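Local coordinates for protein cysteine protease-like VirA (Shigella flexneri, PDB 3EB8) that is a secreted virulence effector that promotes bacterial entry into epithelial cells and spreading within and between them, its proposed alpha-tubulin protease activity being disputed, at residues A[301-306]-A[320-325]; A[175-180]-A[187-192]; A[30-35]-A[45-50]. One frame throughout, in Å; residues are numbered along the deposited sequence.

Contact 1: residues A[301-306]-A[320-325]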
# COMPACT_ATOMS: atom_id res chain seq x y z
N GLU A 301 -1.98 8.02 9.33
CA GLU A 301 -1.05 7.09 8.72
C GLU A 301 -1.64 6.68 7.38
O GLU A 301 -2.79 6.24 7.30
CB GLU A 301 -0.82 5.88 9.61
CG GLU A 301 -0.41 6.27 11.03
CD GLU A 301 -0.52 5.15 12.06
OE1 GLU A 301 0.22 5.20 13.06
OE2 GLU A 301 -1.35 4.22 11.87
N VAL A 302 -0.86 6.84 6.32
CA VAL A 302 -1.29 6.42 4.99
C VAL A 302 -0.46 5.24 4.50
O VAL A 302 0.77 5.21 4.67
CB VAL A 302 -1.14 7.57 3.99
CG1 VAL A 302 -1.53 7.14 2.60
CG2 VAL A 302 -1.94 8.78 4.46
N SER A 303 -1.13 4.26 3.91
CA SER A 303 -0.48 3.24 3.13
C SER A 303 -1.05 3.31 1.72
O SER A 303 -2.24 3.02 1.53
CB SER A 303 -0.73 1.86 3.71
OG SER A 303 -0.44 0.87 2.73
N SER A 304 -0.22 3.69 0.75
CA SER A 304 -0.66 3.82 -0.64
C SER A 304 0.07 2.82 -1.52
O SER A 304 1.26 2.96 -1.79
CB SER A 304 -0.40 5.24 -1.14
OG SER A 304 -0.95 5.46 -2.43
N SER A 305 -0.65 1.80 -1.99
CA SER A 305 -0.03 0.81 -2.85
C SER A 305 -0.45 0.97 -4.28
O SER A 305 -1.64 1.07 -4.58
CB SER A 305 -0.37 -0.59 -2.36
OG SER A 305 0.14 -0.75 -1.06
N ILE A 306 0.52 0.99 -5.17
CA ILE A 306 0.20 0.97 -6.58
C ILE A 306 0.40 -0.48 -7.08
O ILE A 306 1.20 -1.22 -6.53
CB ILE A 306 1.02 2.02 -7.36
CG1 ILE A 306 0.36 2.32 -8.71
CG2 ILE A 306 2.47 1.57 -7.54
CD1 ILE A 306 0.90 3.55 -9.41
N LYS A 320 3.58 -5.12 -6.69
CA LYS A 320 3.08 -4.26 -5.64
C LYS A 320 4.17 -3.31 -5.15
O LYS A 320 5.21 -3.73 -4.66
CB LYS A 320 2.53 -5.08 -4.49
CG LYS A 320 1.90 -4.27 -3.38
CD LYS A 320 1.43 -5.22 -2.31
CE LYS A 320 0.82 -4.52 -1.14
NZ LYS A 320 0.13 -5.56 -0.30
N ILE A 321 3.92 -2.02 -5.29
CA ILE A 321 4.81 -1.02 -4.75
C ILE A 321 4.01 -0.27 -3.73
O ILE A 321 3.04 0.39 -4.07
CB ILE A 321 5.28 -0.04 -5.84
CG1 ILE A 321 5.96 -0.78 -6.98
CG2 ILE A 321 6.20 1.01 -5.26
CD1 ILE A 321 6.43 0.12 -8.07
N GLU A 322 4.40 -0.38 -2.47
CA GLU A 322 3.69 0.29 -1.40
C GLU A 322 4.51 1.41 -0.77
O GLU A 322 5.71 1.24 -0.49
CB GLU A 322 3.28 -0.71 -0.34
CG GLU A 322 2.83 -0.11 0.97
CD GLU A 322 2.39 -1.19 1.95
OE1 GLU A 322 2.61 -2.38 1.65
OE2 GLU A 322 1.82 -0.86 3.01
N THR A 323 3.88 2.56 -0.56
CA THR A 323 4.48 3.64 0.19
C THR A 323 3.62 3.97 1.39
O THR A 323 2.41 4.15 1.27
CB THR A 323 4.59 4.91 -0.63
OG1 THR A 323 5.07 4.58 -1.94
CG2 THR A 323 5.53 5.91 0.06
N SER A 324 4.26 4.05 2.56
CA SER A 324 3.60 4.43 3.79
C SER A 324 4.27 5.66 4.41
O SER A 324 5.49 5.84 4.30
CB SER A 324 3.67 3.28 4.78
OG SER A 324 5.02 3.10 5.15
N TYR A 325 3.46 6.48 5.08
CA TYR A 325 3.92 7.70 5.70
C TYR A 325 2.86 8.28 6.65
O TYR A 325 1.68 7.89 6.64
CB TYR A 325 4.23 8.74 4.64
CG TYR A 325 3.13 8.92 3.65
CD1 TYR A 325 2.17 9.90 3.81
CD2 TYR A 325 3.04 8.11 2.54
CE1 TYR A 325 1.16 10.06 2.89
CE2 TYR A 325 2.04 8.26 1.61
CZ TYR A 325 1.10 9.22 1.78
OH TYR A 325 0.11 9.36 0.83
O HOH W 1 3.42 3.66 -3.88
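Val302 pairs with Tyr325, Ser304 with Thr323 and Ile306 with Ile321, each as an antiparallel hydrogen-bonded pair of a beta hairpin. Strands 300-312 and 315-327 form it, flanked by strands 274-283 and 348-356 in the mixed sheet. Each pair makes two backbone hydrogen bonds. The shortest, Ser304 N to Thr323 O, is 2.7 Å and nearly straight, with 175° at the hydrogen.

The apolar contacts share one face. Val302 CB lies over one face of the Tyr325 ring in a CH-pi contact, 3.5 Å above its plane and offset toward the rim. A chi1 of 51° sets the ring between the backbone N and the carbonyl carbon of Tyr325 and swings it back toward Val302. Tyr325 OH, 3.3 Å from Val302 CG1, is hydrogen-bonded to Ser234. At the other end, Ile306 CG2 meets Ile321 CB at 3.7 Å.

On the opposite face the extended Glu322 side chain runs along strand 300-312. Ser303 OG donates to Glu322 OE2 at 2.9 Å, coming from 46° out of the carboxylate plane. Ser305 OG packs on the stem of Glu322, 3.2 Å from its CB.

A water donates to Ser304 O at 3.1 Å and lies 2.7 Å from Thr323 OG1, bridging the strands.

One face thus mixes apolar side chains with Ser304 and Thr323. The other carries three serines and Glu322, whose buried carboxylate Ser303 OG would help to stabilise.

Contact 2: residues A[175-180]-A[187-192]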
# COMPACT_ATOMS: atom_id res chain seq x y z
N ASN A 175 -14.89 16.08 -6.25
CA ASN A 175 -15.58 17.01 -7.13
C ASN A 175 -15.92 18.35 -6.46
O ASN A 175 -15.77 19.42 -7.07
CB ASN A 175 -16.85 16.37 -7.70
CG ASN A 175 -17.81 17.38 -8.26
OD1 ASN A 175 -18.89 17.61 -7.70
ND2 ASN A 175 -17.42 18.03 -9.36
N GLU A 176 -16.40 18.28 -5.22
CA GLU A 176 -16.79 19.47 -4.49
C GLU A 176 -15.57 20.19 -3.92
O GLU A 176 -15.61 21.40 -3.68
CB GLU A 176 -17.83 19.16 -3.41
CG GLU A 176 -19.11 18.54 -3.99
CD GLU A 176 -20.34 18.70 -3.12
OE1 GLU A 176 -20.19 18.99 -1.91
OE2 GLU A 176 -21.46 18.54 -3.64
N LEU A 177 -14.49 19.45 -3.71
CA LEU A 177 -13.20 20.05 -3.41
C LEU A 177 -12.69 20.80 -4.64
O LEU A 177 -11.67 21.47 -4.58
CB LEU A 177 -12.18 19.00 -2.98
CG LEU A 177 -12.31 18.45 -1.55
CD1 LEU A 177 -11.50 17.18 -1.37
CD2 LEU A 177 -11.89 19.49 -0.51
N GLY A 178 -13.40 20.65 -5.76
CA GLY A 178 -13.06 21.38 -6.97
C GLY A 178 -11.94 20.75 -7.77
O GLY A 178 -11.39 21.37 -8.70
N ILE A 179 -11.59 19.51 -7.43
CA ILE A 179 -10.58 18.80 -8.20
C ILE A 179 -11.18 18.30 -9.52
O ILE A 179 -12.03 17.40 -9.55
CB ILE A 179 -9.97 17.62 -7.40
CG1 ILE A 179 -9.23 18.12 -6.15
CG2 ILE A 179 -9.04 16.82 -8.29
CD1 ILE A 179 -8.76 17.03 -5.19
N ASN A 180 -10.75 18.92 -10.62
CA ASN A 180 -11.10 18.44 -11.96
C ASN A 180 -9.91 18.47 -12.91
O ASN A 180 -8.75 18.54 -12.48
CB ASN A 180 -12.30 19.18 -12.54
CG ASN A 180 -12.10 20.67 -12.62
OD1 ASN A 180 -11.04 21.15 -13.04
ND2 ASN A 180 -13.11 21.43 -12.20
N LYS A 187 -2.81 25.14 -6.95
CA LYS A 187 -3.92 25.52 -6.10
C LYS A 187 -3.90 24.80 -4.75
O LYS A 187 -3.48 23.64 -4.63
CB LYS A 187 -5.25 25.29 -6.81
CG LYS A 187 -6.45 25.87 -6.08
CD LYS A 187 -7.49 26.40 -7.06
CE LYS A 187 -8.37 27.46 -6.44
NZ LYS A 187 -9.07 28.30 -7.47
N GLU A 188 -4.37 25.52 -3.73
CA GLU A 188 -4.58 24.94 -2.41
C GLU A 188 -6.07 24.79 -2.25
O GLU A 188 -6.83 25.74 -2.48
CB GLU A 188 -4.01 25.85 -1.31
CG GLU A 188 -4.38 25.43 0.11
CD GLU A 188 -3.74 26.30 1.19
OE1 GLU A 188 -4.47 26.81 2.07
OE2 GLU A 188 -2.49 26.48 1.16
N LEU A 189 -6.50 23.59 -1.88
CA LEU A 189 -7.91 23.27 -1.81
C LEU A 189 -8.56 24.00 -0.66
O LEU A 189 -8.06 23.96 0.45
CB LEU A 189 -8.10 21.78 -1.62
CG LEU A 189 -7.55 20.85 -2.70
CD1 LEU A 189 -7.91 19.39 -2.37
CD2 LEU A 189 -8.08 21.27 -4.06
N GLN A 190 -9.69 24.64 -0.93
CA GLN A 190 -10.50 25.20 0.14
C GLN A 190 -11.33 24.09 0.73
O GLN A 190 -11.91 23.28 0.01
CB GLN A 190 -11.41 26.32 -0.37
CG GLN A 190 -10.69 27.65 -0.58
CD GLN A 190 -11.45 28.56 -1.52
OE1 GLN A 190 -12.56 28.24 -1.95
NE2 GLN A 190 -10.84 29.70 -1.86
N MET A 191 -11.38 24.04 2.06
CA MET A 191 -12.04 22.94 2.75
C MET A 191 -13.56 23.07 2.71
O MET A 191 -14.10 24.17 2.66
CB MET A 191 -11.52 22.85 4.18
CG MET A 191 -10.11 22.28 4.25
SD MET A 191 -10.02 20.67 3.45
CE MET A 191 -11.40 19.86 4.29
N LEU A 192 -14.24 21.92 2.73
CA LEU A 192 -15.70 21.91 2.63
C LEU A 192 -16.37 22.27 3.94
O LEU A 192 -15.92 21.87 5.01
CB LEU A 192 -16.20 20.54 2.14
CG LEU A 192 -16.22 20.31 0.62
CD1 LEU A 192 -14.82 20.31 0.08
CD2 LEU A 192 -16.91 19.00 0.24
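A Schellman motif at Gly178 closes the C-terminal end of the helix that starts at 167, and the residues on either side of this glycine, Leu177 and Ile179, pack on Leu189 in the loop before helix 194-204. Gly178 itself has positive phi, a conformation that favours glycine.

The contact is made by aliphatic branches. Leu189 points toward segment 175-180 and meets it with both methyls. Its CD1 touches Ile179 CD1 at 3.8 Å, the two side chains crossing at about a right angle. Its CD2 lies 3.6 Å from Leu177 O, against the backbone of the turn.

Leu192 works on the other side of Leu177. Its CD2 rests 3.8 Å from Glu176 CB, on the stem of the glutamate. Its CD1 faces Leu177 CD2, but the spacing of these two carbons in the model is doubtful. A chi1 of -77° turns CG of Leu177 away from its own carbonyl carbon, which sets the branch between Leu189 and Leu192.

Three helices complete the cluster. Helix 140-149 receives Ile179 and Leu189 on Trp141. Helix 226-234 meets Leu177 and Leu189 through Ile229, and helix 194-204 packs on Leu192 through Val197 and Ile200.

Contact 3: residues A[30-35]-A[45-50]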
# COMPACT_ATOMS: atom_id res chain seq x y z
N ASP A 30 16.46 -3.14 20.05
CA ASP A 30 16.84 -4.27 20.89
C ASP A 30 16.22 -5.57 20.36
O ASP A 30 15.71 -6.40 21.11
CB ASP A 30 16.46 -4.03 22.36
CG ASP A 30 15.01 -3.59 22.52
OD1 ASP A 30 14.22 -3.81 21.58
OD2 ASP A 30 14.67 -3.02 23.58
N LYS A 31 16.26 -5.74 19.05
CA LYS A 31 15.83 -6.97 18.41
C LYS A 31 17.01 -7.92 18.29
O LYS A 31 18.17 -7.50 18.40
CB LYS A 31 15.26 -6.66 17.02
CG LYS A 31 16.27 -6.00 16.09
CD LYS A 31 15.57 -5.04 15.14
CE LYS A 31 16.49 -4.59 14.02
NZ LYS A 31 16.67 -5.68 13.01
N MET A 32 16.74 -9.19 18.04
CA MET A 32 17.81 -10.15 17.81
C MET A 32 18.59 -9.79 16.57
O MET A 32 18.21 -8.87 15.85
CB MET A 32 17.25 -11.56 17.70
CG MET A 32 16.68 -12.06 19.00
SD MET A 32 16.12 -13.74 18.83
CE MET A 32 17.65 -14.57 18.40
N ASP A 33 19.69 -10.49 16.32
CA ASP A 33 20.50 -10.24 15.13
C ASP A 33 19.76 -10.71 13.89
O ASP A 33 19.33 -11.86 13.81
CB ASP A 33 21.85 -10.95 15.23
CG ASP A 33 22.81 -10.27 16.19
OD1 ASP A 33 22.34 -9.76 17.24
OD2 ASP A 33 24.02 -10.24 15.91
N GLY A 34 19.62 -9.82 12.92
CA GLY A 34 18.97 -10.17 11.67
C GLY A 34 17.45 -10.25 11.77
O GLY A 34 16.78 -10.55 10.78
N GLU A 35 16.91 -9.99 12.96
CA GLU A 35 15.46 -10.02 13.16
C GLU A 35 14.74 -8.96 12.33
O GLU A 35 15.10 -7.78 12.35
CB GLU A 35 15.12 -9.84 14.64
CG GLU A 35 13.64 -9.73 14.91
CD GLU A 35 13.35 -9.52 16.39
OE1 GLU A 35 14.12 -10.05 17.22
OE2 GLU A 35 12.36 -8.84 16.72
N SER A 45 6.99 -15.03 22.60
CA SER A 45 7.48 -14.14 21.58
C SER A 45 8.10 -14.95 20.48
O SER A 45 8.85 -15.89 20.75
CB SER A 45 8.51 -13.19 22.16
OG SER A 45 8.91 -12.25 21.19
N ILE A 46 7.79 -14.61 19.24
CA ILE A 46 8.41 -15.26 18.11
C ILE A 46 9.20 -14.20 17.35
O ILE A 46 8.70 -13.11 17.10
CB ILE A 46 7.37 -15.93 17.18
CG1 ILE A 46 6.55 -16.96 17.95
CG2 ILE A 46 8.05 -16.65 16.04
CD1 ILE A 46 5.36 -16.38 18.68
N ARG A 47 10.44 -14.51 17.02
CA ARG A 47 11.26 -13.60 16.26
C ARG A 47 11.66 -14.26 14.96
O ARG A 47 12.08 -15.42 14.94
CB ARG A 47 12.51 -13.21 17.04
CG ARG A 47 12.24 -12.81 18.47
CD ARG A 47 11.33 -11.60 18.55
NE ARG A 47 11.17 -11.18 19.94
CZ ARG A 47 12.08 -10.49 20.62
NH1 ARG A 47 13.21 -10.13 20.03
NH2 ARG A 47 11.86 -10.16 21.88
N LEU A 48 11.52 -13.53 13.86
CA LEU A 48 11.92 -14.03 12.56
C LEU A 48 13.18 -13.31 12.13
O LEU A 48 13.20 -12.09 12.03
CB LEU A 48 10.82 -13.78 11.55
CG LEU A 48 9.44 -14.22 12.05
CD1 LEU A 48 8.36 -13.88 11.02
CD2 LEU A 48 9.45 -15.69 12.36
N CYS A 49 14.24 -14.07 11.89
CA CYS A 49 15.53 -13.48 11.55
C CYS A 49 16.05 -13.96 10.22
O CYS A 49 15.82 -15.10 9.82
CB CYS A 49 16.55 -13.77 12.65
SG CYS A 49 16.00 -13.25 14.29
N LEU A 50 16.74 -13.07 9.52
CA LEU A 50 17.44 -13.40 8.29
C LEU A 50 18.93 -13.29 8.55
O LEU A 50 19.40 -12.34 9.18
CB LEU A 50 17.03 -12.43 7.19
CG LEU A 50 15.77 -12.86 6.45
CD1 LEU A 50 15.07 -11.69 5.81
CD2 LEU A 50 16.11 -13.91 5.41
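The guanidinium group of Arg47 is bound at its edge by Glu35 and Ser45. Arg47 NH1 donates to Glu35 OE1 at 3.0 Å, close to the guanidinium plane, and this bond is also a salt bridge. The acceptor uses its syn lone pair. Arg47 NE donates in plane to Ser45 OG at 2.8 Å. The carboxylate and guanidinium planes are turned 62° apart, so the two groups do not form a flat paired bridge. A bend at chi2 of -61° brings the arginine back over Glu35, and its CD lies over one face of the Glu35 carboxylate.

Glu35 OE1 has a second donor. Met32 N reaches it at 2.9 Å from the other face, well out of the carboxylate plane. Glu35 OE2 is hydrogen-bonded to Ser26. The carboxylate is therefore held from several directions, and its charge is probably stabilised by Arg47.

The segment 30-35 folds back as a type II turn from Met32 to Glu35, with Gly34 at positive phi. Lys31 NZ spans the turn to Glu35 O, at 2.7 Å. The turn residue Gly34 also binds strand 44-51: Leu50 N donates to its O at 2.8 Å. Glu35 and Cys49 then form an antiparallel non-hydrogen-bonded pair.

Two sulfur atoms pack on the aliphatic parts of Glu35 and Arg47. Cys49 SG lies 3.5 Å from Glu35 CB and also faces Met32 CB. Met32 SD packs 4.0 Å from Arg47 CG.

This turn leads into strand 35-41, which pairs with strand 44-51 in a five-stranded antiparallel sheet. On the far side of strand 44-51 runs strand 54-61. Its Phe58 touches both Met32 and Cys49, and its Leu60 touches Arg47.

Along the chain contact 3 comes first, then contact 2, then contact 1. In space contact 1 lies between the other two. Contact 1 is central, about 3 Å from the centre of the chain, in the large mixed sheet. Contacts 2 and 3 lie on opposite sides of that centre, with their own centres about 46 Å apart. Contact 2 is about 23 Å from contact 1 and contact 3 about 24 Å, centre to centre. None of them touch: the nearest atoms of contacts 1 and 2 are about 13 Å apart. Segment 187-192 of contact 2 belongs to the region assigned to tubulin binding.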